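Local coordinates for Cas13d (uncultured Ruminococcus sp, PDB 6IV9), which binds CRISPR RNA as a Cas13d effector and, through its two HEPN domains, matures that RNA and cleaves target RNA, at residues Thr729-Tyr732 with Leu733-Lys736; Val739-Asn742 with Ala743-Ile747; His828-Val831 with Val832-Lys836. The protein carries 2 engineered substitutions. All coordinates share one frame; numbering follows the deposited sequence.

Contact 1. Residues Thr729-Tyr732 with Leu733-Lys736. With nucleotides of chain B.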
loop_
_atom_site.group_PDB
_atom_site.type_symbol
_atom_site.label_atom_id
_atom_site.label_comp_id
_atom_site.label_asym_id
_atom_site.label_seq_id
_atom_site.Cartn_x
_atom_site.Cartn_y
_atom_site.Cartn_z
ATOM N N THR A 729 -16.432 -9.172 5.945
ATOM C CA THR A 729 -16.220 -7.972 5.106
ATOM C C THR A 729 -16.550 -6.712 5.905
ATOM O O THR A 729 -15.767 -5.799 5.889
ATOM C CB THR A 729 -17.080 -8.014 3.841
ATOM O OG1 THR A 729 -16.715 -9.161 3.092
ATOM C CG2 THR A 729 -16.917 -6.782 2.988
ATOM N N VAL A 730 -17.662 -6.703 6.612
ATOM C CA VAL A 730 -18.035 -5.461 7.339
ATOM C C VAL A 730 -17.003 -5.124 8.422
ATOM O O VAL A 730 -16.620 -3.994 8.532
ATOM C CB VAL A 730 -19.458 -5.592 7.909
ATOM C CG1 VAL A 730 -19.752 -4.521 8.926
ATOM C CG2 VAL A 730 -20.495 -5.613 6.807
ATOM N N MET A 731 -16.612 -6.097 9.227
ATOM C CA MET A 731 -15.615 -5.841 10.292
ATOM C C MET A 731 -14.261 -5.470 9.666
ATOM O O MET A 731 -13.606 -4.610 10.169
ATOM C CB MET A 731 -15.514 -7.026 11.253
ATOM C CG MET A 731 -16.841 -7.363 11.897
ATOM S SD MET A 731 -17.843 -5.949 12.440
ATOM C CE MET A 731 -16.814 -5.263 13.725
ATOM N N TYR A 732 -13.894 -6.128 8.578
ATOM C CA TYR A 732 -12.612 -5.844 7.894
ATOM C C TYR A 732 -12.604 -4.396 7.397
ATOM O O TYR A 732 -11.658 -3.704 7.630
ATOM C CB TYR A 732 -12.429 -6.817 6.734
ATOM C CG TYR A 732 -11.540 -6.346 5.620
ATOM C CD1 TYR A 732 -10.169 -6.359 5.736
ATOM C CD2 TYR A 732 -12.082 -5.901 4.434
ATOM C CE1 TYR A 732 -9.360 -5.922 4.711
ATOM C CE2 TYR A 732 -11.288 -5.455 3.400
ATOM C CZ TYR A 732 -9.921 -5.473 3.538
ATOM O OH TYR A 732 -9.138 -5.066 2.520
ATOM N N LEU A 733 -13.706 -3.950 6.807
ATOM C CA LEU A 733 -13.787 -2.572 6.259
ATOM C C LEU A 733 -13.556 -1.579 7.403
ATOM O O LEU A 733 -12.836 -0.624 7.222
ATOM C CB LEU A 733 -15.192 -2.407 5.686
ATOM C CG LEU A 733 -15.351 -2.270 4.179
ATOM C CD1 LEU A 733 -14.144 -2.676 3.380
ATOM C CD2 LEU A 733 -16.620 -2.918 3.685
ATOM N N LEU A 734 -14.142 -1.839 8.559
ATOM C CA LEU A 734 -13.957 -0.914 9.698
ATOM C C LEU A 734 -12.495 -0.878 10.158
ATOM O O LEU A 734 -11.950 0.196 10.246
ATOM C CB LEU A 734 -14.850 -1.398 10.839
ATOM C CG LEU A 734 -14.612 -0.718 12.176
ATOM C CD1 LEU A 734 -14.987 0.743 12.110
ATOM C CD2 LEU A 734 -15.368 -1.420 13.279
ATOM N N VAL A 735 -11.898 -2.035 10.420
ATOM C CA VAL A 735 -10.491 -2.073 10.911
ATOM C C VAL A 735 -9.538 -1.532 9.839
ATOM O O VAL A 735 -8.727 -0.697 10.162
ATOM C CB VAL A 735 -10.106 -3.487 11.381
ATOM C CG1 VAL A 735 -8.658 -3.585 11.795
ATOM C CG2 VAL A 735 -11.014 -3.974 12.490
ATOM N N LYS A 736 -9.712 -1.955 8.594
ATOM C CA LYS A 736 -8.809 -1.507 7.512
ATOM C C LYS A 736 -8.885 0.015 7.384
ATOM O O LYS A 736 -7.863 0.622 7.287
ATOM C CB LYS A 736 -9.210 -2.135 6.183
ATOM C CG LYS A 736 -8.411 -1.658 4.987
ATOM C CD LYS A 736 -9.105 -1.881 3.693
ATOM C CE LYS A 736 -10.228 -0.910 3.452
ATOM N NZ LYS A 736 -10.719 -0.972 2.066
ATOM P P U B 38 -12.347 -3.867 -0.426
ATOM O OP1 U B 38 -11.743 -3.292 0.731
ATOM O OP2 U B 38 -11.781 -4.998 -1.114
ATOM O "O5'" U B 38 -13.816 -4.247 0.048
ATOM C "C5'" U B 38 -14.622 -4.980 -0.796
ATOM C "C4'" U B 38 -16.056 -4.896 -0.317
ATOM O "O4'" U B 38 -16.439 -3.503 -0.254
ATOM C "C3'" U B 38 -17.010 -5.516 -1.317
ATOM O "O3'" U B 38 -17.129 -6.903 -0.987
ATOM C "C2'" U B 38 -18.301 -4.731 -1.089
ATOM O "O2'" U B 38 -19.000 -5.174 0.053
ATOM C "C1'" U B 38 -17.759 -3.351 -0.750
ATOM N N1 U B 38 -17.738 -2.437 -1.895
ATOM C C2 U B 38 -17.917 -1.092 -1.617
ATOM O O2 U B 38 -18.092 -0.672 -0.478
ATOM N N3 U B 38 -17.856 -0.260 -2.716
ATOM C C4 U B 38 -17.617 -0.634 -4.039
ATOM O O4 U B 38 -17.577 0.230 -4.930
ATOM C C5 U B 38 -17.386 -2.045 -4.226
ATOM C C6 U B 38 -17.457 -2.876 -3.170
ATOM P P G B 36 -8.770 0.126 -0.908
ATOM O OP1 G B 36 -8.698 -0.558 0.421
ATOM O OP2 G B 36 -9.188 -0.679 -2.108
ATOM O "O5'" G B 36 -9.751 1.349 -0.978
ATOM C "C5'" G B 36 -9.702 2.343 0.055
ATOM C "C4'" G B 36 -10.577 3.514 -0.312
ATOM O "O4'" G B 36 -10.097 4.118 -1.521
ATOM C "C3'" G B 36 -12.037 3.169 -0.581
ATOM O "O3'" G B 36 -12.849 3.220 0.586
ATOM C "C2'" G B 36 -12.465 4.225 -1.574
ATOM O "O2'" G B 36 -12.758 5.452 -0.930
ATOM C "C1'" G B 36 -11.170 4.495 -2.333
ATOM N N9 G B 36 -11.110 3.755 -3.567
ATOM C C8 G B 36 -10.846 2.419 -3.740
ATOM N N7 G B 36 -10.912 2.046 -4.989
ATOM C C5 G B 36 -11.280 3.193 -5.664
ATOM C C6 G B 36 -11.502 3.405 -7.038
ATOM O O6 G B 36 -11.419 2.593 -7.963
ATOM N N1 G B 36 -11.828 4.725 -7.302
ATOM C C2 G B 36 -11.935 5.711 -6.359
ATOM N N2 G B 36 -12.251 6.922 -6.808
ATOM N N3 G B 36 -11.735 5.526 -5.070
ATOM C C4 G B 36 -11.415 4.251 -4.797
ATOM P P A B 37 -13.450 1.925 1.260
ATOM O OP1 A B 37 -14.552 2.321 2.118
ATOM O OP2 A B 37 -12.362 1.125 1.935
ATOM O "O5'" A B 37 -14.033 1.074 0.042
ATOM C "C5'" A B 37 -14.512 -0.265 0.332
ATOM C "C4'" A B 37 -14.254 -1.225 -0.807
ATOM O "O4'" A B 37 -14.939 -0.737 -1.982
ATOM C "C3'" A B 37 -12.781 -1.396 -1.179
ATOM O "O3'" A B 37 -12.562 -2.761 -1.537
ATOM C "C2'" A B 37 -12.613 -0.492 -2.394
ATOM O "O2'" A B 37 -11.607 -0.893 -3.304
ATOM C "C1'" A B 37 -14.000 -0.559 -3.045
ATOM N N9 A B 37 -14.346 0.688 -3.699
ATOM C C8 A B 37 -14.759 1.854 -3.101
ATOM N N7 A B 37 -15.029 2.812 -3.953
ATOM C C5 A B 37 -14.724 2.255 -5.185
ATOM C C6 A B 37 -14.777 2.763 -6.488
ATOM N N6 A B 37 -15.148 4.008 -6.768
ATOM N N1 A B 37 -14.414 1.944 -7.501
ATOM C C2 A B 37 -14.066 0.691 -7.218
ATOM N N3 A B 37 -13.961 0.098 -6.032
ATOM C C4 A B 37 -14.339 0.938 -5.048
#
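Tyr732 and Lys736, one helical turn apart, pass each other at a slant. Lys736 CB lies over one face of the phenol ring, 4.1 Å above its plane and offset toward the rim, while Lys736 CD passes beside the hydroxyl, 3.4 Å from Tyr732 OH. CG of Lys736 stands anti to the backbone N (chi1 176°), and the one bend in the chain, at chi3 (75°), turns the amine toward the RNA backbone. There Lys736 NZ donates to three phosphates in succession: G36 OP1 at 2.6 Å, A37 OP2 at 2.7 Å and U38 OP1 at 2.9 Å, all of chain B. A lysine suits this place because its long apolar chain can pass an aromatic ring while its single positive group answers three negative ones. U38 OP1 of chain B also sits at the edge of the Tyr732 ring, near its plane.

Leu733 is twisted well away from a staggered position (chi1 -112°). Leu733 CD1 lies 3.6 Å from OP1 of U38 of chain B, while its CD2 packs alongside Thr729 CG2, 3.9 Å away. The other branch of Thr729, OG1, bonds back to Gly725 O. On another flank of the helix Met731 CE meets Leu734 CD2 at 4.1 Å.

The i to i+4 backbone bonds are intact throughout. Tyr732 stands edge-to-face with Tyr634 of helix 630-638; Met731 and Val735 reach helices 630-638 and 641-647, and Val730, Leu733 and Leu734 lie on helix 651-660.

Contact 2. Residues Val739-Asn742 with Ala743-Ile747. With nucleotides of chain B.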
loop_
_atom_site.group_PDB
_atom_site.type_symbol
_atom_site.label_atom_id
_atom_site.label_comp_id
_atom_site.label_asym_id
_atom_site.label_seq_id
_atom_site.Cartn_x
_atom_site.Cartn_y
_atom_site.Cartn_z
ATOM N N VAL A 739 -6.926 1.569 10.297
ATOM C CA VAL A 739 -5.461 1.381 10.119
ATOM C C VAL A 739 -4.980 2.399 9.078
ATOM O O VAL A 739 -3.950 2.992 9.272
ATOM C CB VAL A 739 -5.142 -0.060 9.690
ATOM C CG1 VAL A 739 -3.709 -0.208 9.223
ATOM C CG2 VAL A 739 -5.462 -1.056 10.784
ATOM N N ASN A 740 -5.760 2.581 8.023
ATOM C CA ASN A 740 -5.461 3.531 6.924
ATOM C C ASN A 740 -5.479 4.972 7.440
ATOM O O ASN A 740 -4.648 5.732 7.037
ATOM C CB ASN A 740 -6.341 3.299 5.702
ATOM C CG ASN A 740 -6.017 2.012 4.978
ATOM O OD1 ASN A 740 -5.017 1.384 5.247
ATOM N ND2 ASN A 740 -6.875 1.614 4.072
ATOM N N VAL A 741 -6.435 5.318 8.288
ATOM C CA VAL A 741 -6.446 6.686 8.876
ATOM C C VAL A 741 -5.186 6.848 9.728
ATOM O O VAL A 741 -4.536 7.846 9.648
ATOM C CB VAL A 741 -7.680 6.923 9.757
ATOM C CG1 VAL A 741 -7.531 8.187 10.566
ATOM C CG2 VAL A 741 -8.967 6.925 8.963
ATOM N N ASN A 742 -4.846 5.819 10.485
ATOM C CA ASN A 742 -3.670 5.880 11.385
ATOM C C ASN A 742 -2.396 6.110 10.577
ATOM O O ASN A 742 -1.546 6.835 11.018
ATOM C CB ASN A 742 -3.506 4.625 12.227
ATOM C CG ASN A 742 -2.484 4.854 13.316
ATOM O OD1 ASN A 742 -2.742 5.585 14.252
ATOM N ND2 ASN A 742 -1.315 4.274 13.166
ATOM N N ALA A 743 -2.333 5.526 9.392
ATOM C CA ALA A 743 -1.151 5.613 8.513
ATOM C C ALA A 743 -0.836 7.080 8.187
ATOM O O ALA A 743 0.316 7.414 8.103
ATOM C CB ALA A 743 -1.407 4.813 7.272
ATOM N N ARG A 744 -1.850 7.922 8.034
ATOM C CA ARG A 744 -1.621 9.349 7.695
ATOM C C ARG A 744 -0.838 10.019 8.825
ATOM O O ARG A 744 -0.046 10.872 8.549
ATOM C CB ARG A 744 -2.955 10.060 7.465
ATOM C CG ARG A 744 -3.733 9.542 6.272
ATOM C CD ARG A 744 -3.071 10.015 5.008
ATOM N NE ARG A 744 -3.279 11.422 4.799
ATOM C CZ ARG A 744 -4.445 11.964 4.511
ATOM N NH1 ARG A 744 -5.467 11.209 4.188
ATOM N NH2 ARG A 744 -4.584 13.267 4.530
ATOM N N TYR A 745 -1.186 9.682 10.060
ATOM C CA TYR A 745 -0.538 10.206 11.287
ATOM C C TYR A 745 0.888 9.667 11.417
ATOM O O TYR A 745 1.764 10.366 11.860
ATOM C CB TYR A 745 -1.485 10.095 12.482
ATOM C CG TYR A 745 -2.722 10.903 12.234
ATOM C CD1 TYR A 745 -3.798 10.354 11.572
ATOM C CD2 TYR A 745 -2.776 12.239 12.566
ATOM C CE1 TYR A 745 -4.919 11.100 11.285
ATOM C CE2 TYR A 745 -3.888 13.001 12.284
ATOM C CZ TYR A 745 -4.963 12.433 11.632
ATOM O OH TYR A 745 -6.053 13.180 11.329
ATOM N N VAL A 746 1.074 8.417 11.025
ATOM C CA VAL A 746 2.416 7.784 11.051
ATOM C C VAL A 746 3.323 8.563 10.097
ATOM O O VAL A 746 4.420 8.838 10.458
ATOM C CB VAL A 746 2.351 6.300 10.669
ATOM C CG1 VAL A 746 3.746 5.742 10.527
ATOM C CG2 VAL A 746 1.541 5.505 11.681
ATOM N N ILE A 747 2.811 8.932 8.930
ATOM C CA ILE A 747 3.625 9.730 7.968
ATOM C C ILE A 747 3.962 11.067 8.636
ATOM O O ILE A 747 5.081 11.502 8.546
ATOM C CB ILE A 747 2.843 9.942 6.661
ATOM C CG1 ILE A 747 2.654 8.636 5.890
ATOM C CG2 ILE A 747 3.482 11.021 5.818
ATOM C CD1 ILE A 747 1.706 8.751 4.739
ATOM P P A B 27 1.683 13.842 3.579
ATOM O OP1 A B 27 1.512 13.529 5.037
ATOM O OP2 A B 27 3.027 14.191 3.121
ATOM O "O5'" A B 27 1.324 12.673 2.594
ATOM C "C5'" A B 27 0.071 11.991 2.817
ATOM C "C4'" A B 27 -0.086 10.913 1.815
ATOM O "O4'" A B 27 -1.302 10.203 2.056
ATOM C "C3'" A B 27 -0.221 11.406 0.374
ATOM O "O3'" A B 27 0.961 11.147 -0.357
ATOM C "C2'" A B 27 -1.366 10.560 -0.216
ATOM O "O2'" A B 27 -0.995 9.933 -1.436
ATOM C "C1'" A B 27 -1.624 9.534 0.900
ATOM N N9 A B 27 -3.005 9.088 0.983
ATOM C C8 A B 27 -3.391 7.772 0.973
ATOM N N7 A B 27 -4.685 7.604 0.959
ATOM C C5 A B 27 -5.192 8.898 0.979
ATOM C C6 A B 27 -6.505 9.400 1.006
ATOM N N6 A B 27 -7.594 8.623 0.987
ATOM N N1 A B 27 -6.667 10.746 0.993
ATOM C C2 A B 27 -5.575 11.516 1.014
ATOM N N3 A B 27 -4.295 11.159 1.053
ATOM C C4 A B 27 -4.168 9.822 1.016
#
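Asn742 O receives two backbone donors from the following turn: Val746 N in the carbonyl plane at 3.1 Å, and Tyr745 N through a weak bond. In the preceding turn the sharing is reversed: one donor, Ala743 N, gives its main bond to Val739 O at 3.0 Å and a weak one to Asn740 O. Arg744 N instead goes to Val741 O, three residues back, and reaches it from above the carbonyl plane, 56° out of it, clear of a lone pair. Val741 O also lies 3.2 Å from Tyr745 CD1, at the edge of the phenol ring, whose CE1 packs beside Val741 CG1.

The buried polar ends are met by other parts of the chain. With CG anti to its backbone N (chi1 -168°), Asn742 turns its amide so that OD1 accepts from Tyr852 OH and ND2 gives to Ile826 O; ND2 also rests 3.4 Å from Val746 CG2. An amide suits a spot that offers one donor and one acceptor. Tyr745 OH is bonded to both Leu907 O and His853 NE2. All of this belongs to the long helix 713-760, which here threads a helical bundle, probably that of the C-terminal HEPN domain, with one flank turned to the CRISPR RNA.

On that flank A27 of chain B lies over one face of the Arg744 guanidinium, its N3 3.3 Å above the plane and offset toward the rim. Bends at chi2 and chi3 fold the chain back to put it there. NH1 donates to Phe913 O, and the ring of Phe913 makes a cation-pi contact with the same group. A leucine in place of Arg744 would probably leave Phe913 O without this donor and A27 without its flat, charged neighbour. Ile747 CG2 approaches A27 OP1 of chain B at 3.3 Å.

Contact 3. Residues His828-Val831 with Val832-Lys836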
loop_
_atom_site.group_PDB
_atom_site.type_symbol
_atom_site.label_atom_id
_atom_site.label_comp_id
_atom_site.label_asym_id
_atom_site.label_seq_id
_atom_site.Cartn_x
_atom_site.Cartn_y
_atom_site.Cartn_z
ATOM N N HIS A 828 1.847 3.004 17.910
ATOM C CA HIS A 828 1.453 1.664 18.405
ATOM C C HIS A 828 0.068 1.230 17.939
ATOM O O HIS A 828 -0.405 0.244 18.454
ATOM C CB HIS A 828 1.520 1.656 19.926
ATOM C CG HIS A 828 2.867 2.027 20.419
ATOM N ND1 HIS A 828 3.095 2.467 21.679
ATOM C CD2 HIS A 828 4.058 2.021 19.804
ATOM C CE1 HIS A 828 4.372 2.722 21.821
ATOM N NE2 HIS A 828 4.975 2.464 20.695
ATOM N N LEU A 829 -0.566 2.008 17.072
ATOM C CA LEU A 829 -1.930 1.684 16.590
ATOM C C LEU A 829 -2.881 1.494 17.774
ATOM O O LEU A 829 -3.726 0.653 17.711
ATOM C CB LEU A 829 -1.903 0.468 15.664
ATOM C CG LEU A 829 -1.582 0.812 14.216
ATOM C CD1 LEU A 829 -0.139 1.226 14.070
ATOM C CD2 LEU A 829 -1.913 -0.323 13.275
ATOM N N THR A 830 -2.770 2.362 18.771
ATOM C CA THR A 830 -3.599 2.293 20.000
ATOM C C THR A 830 -5.082 2.434 19.663
ATOM O O THR A 830 -5.883 1.802 20.297
ATOM C CB THR A 830 -3.171 3.359 21.003
ATOM O OG1 THR A 830 -1.791 3.131 21.221
ATOM C CG2 THR A 830 -3.956 3.286 22.290
ATOM N N VAL A 831 -5.411 3.238 18.672
ATOM C CA VAL A 831 -6.841 3.426 18.333
ATOM C C VAL A 831 -7.412 2.078 17.911
ATOM O O VAL A 831 -8.512 1.779 18.276
ATOM C CB VAL A 831 -6.993 4.463 17.213
ATOM C CG1 VAL A 831 -8.355 4.397 16.570
ATOM C CG2 VAL A 831 -6.682 5.862 17.702
ATOM N N VAL A 832 -6.689 1.350 17.078
ATOM C CA VAL A 832 -7.179 0.022 16.628
ATOM C C VAL A 832 -7.193 -0.935 17.811
ATOM O O VAL A 832 -8.161 -1.613 18.005
ATOM C CB VAL A 832 -6.361 -0.533 15.458
ATOM C CG1 VAL A 832 -6.879 -1.893 15.053
ATOM C CG2 VAL A 832 -6.421 0.425 14.297
ATOM N N ARG A 833 -6.074 -0.995 18.522
ATOM C CA ARG A 833 -6.114 -1.767 19.855
ATOM C C ARG A 833 -7.165 -1.590 20.928
ATOM O O ARG A 833 -7.710 -2.566 21.359
ATOM C CB ARG A 833 -4.732 -1.673 20.502
ATOM C CG ARG A 833 -4.559 -2.623 21.673
ATOM C CD ARG A 833 -3.158 -2.600 22.222
ATOM N NE ARG A 833 -2.360 -3.590 21.527
ATOM C CZ ARG A 833 -2.271 -4.864 21.882
ATOM N NH1 ARG A 833 -2.524 -5.219 23.127
ATOM N NH2 ARG A 833 -1.927 -5.776 20.993
ATOM N N GLU A 834 -7.577 -0.341 21.113
ATOM C CA GLU A 834 -8.554 0.104 22.133
ATOM C C GLU A 834 -9.912 0.441 21.513
ATOM O O GLU A 834 -10.715 1.005 22.195
ATOM C CB GLU A 834 -7.970 1.351 22.790
ATOM C CG GLU A 834 -6.634 1.125 23.447
ATOM C CD GLU A 834 -6.690 0.183 24.627
ATOM O OE1 GLU A 834 -7.572 0.352 25.452
ATOM O OE2 GLU A 834 -5.852 -0.712 24.711
ATOM N N LEU A 835 -10.152 0.038 20.273
ATOM C CA LEU A 835 -11.390 0.409 19.555
ATOM C C LEU A 835 -12.618 -0.068 20.323
ATOM O O LEU A 835 -13.516 0.707 20.517
ATOM C CB LEU A 835 -11.357 -0.374 18.246
ATOM C CG LEU A 835 -11.818 0.324 16.980
ATOM C CD1 LEU A 835 -12.474 -0.668 16.049
ATOM C CD2 LEU A 835 -12.700 1.515 17.253
ATOM N N LYS A 836 -12.604 -1.317 20.764
ATOM C CA LYS A 836 -13.768 -1.924 21.457
ATOM C C LYS A 836 -14.060 -1.155 22.748
ATOM O O LYS A 836 -15.197 -1.026 23.112
ATOM C CB LYS A 836 -13.531 -3.412 21.705
ATOM C CG LYS A 836 -14.600 -4.107 22.522
ATOM C CD LYS A 836 -14.254 -4.137 23.971
ATOM C CE LYS A 836 -15.322 -4.750 24.841
ATOM N NZ LYS A 836 -14.794 -5.040 26.191
#
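Leu829 O accepts from Arg833 N at 3.0 Å, the donor lying in the carbonyl plane and the N-H pointing almost straight at the oxygen (169°). One residue on, Thr830 O takes Glu834 N at 2.9 Å, approached nearly end-on to the carbonyl. These two bonds define the single turn of helix 830-833. Beyond them the pattern breaks: Leu835 N points poorly at Val831 O and makes a weak bond to Val832 O (3.4 Å), as Glu834 leaves helical angles (phi -106°, psi 14°) before the chain resumes as helix 835-838.

The break before this turn is a Schellman motif closing helix 816-827. Leu829, with positive phi, is its C' residue; Thr830 N returns to Cys825 O and Leu829 N to Ile826 O. The same leucine then serves as the N-cap position of the next turn, so a single residue joins the end of one helix to the start of another. Thr830 OG1, beside its own backbone N, adds a weak bond to Cys825 O.

With OG1 turned that way, CG2 of Thr830 stands anti to the backbone N and runs alongside Glu834, meeting its CG at 3.6 Å. Glu834 is bent at chi2, and its CG and CB both lie 3.3 Å from Thr830 O, so the apolar part of the acid follows the turn. Thr830 and Glu834 face Cys859 of helix 848-861, and the branched Val831 packs on Tyr852 and Met856 of that helix. Val832 and Leu835, apolar as their setting requires, turn to helix 713-760, while Leu829 packs on Thr188, Asn189 and Tyr192 of helix 168-197.

How the contacts relate
Contacts 1 and 2 are successive segments of the long helix 713-760, their centres 16 Å apart, and contact 3 follows later in the chain, where helix 816-827 gives way to the short helices 830-833 and 835-838. Contact 3 rests against both: its centre is 14 Å from contact 1, where Val735 CG1 and Val832 CG1 meet at 4.1 Å, and 12 Å from contact 2, where Asn742 ND2 lies 3.4 Å from Leu829 CD1. Helix 713-760 carries Lys736 on the phosphates of G36 to U38 and Arg744 at A27, while other flanks receive contact 3, about 14 Å from the RNA at its nearest atom; one helix thus probably links the RNA-facing side to the protein interior.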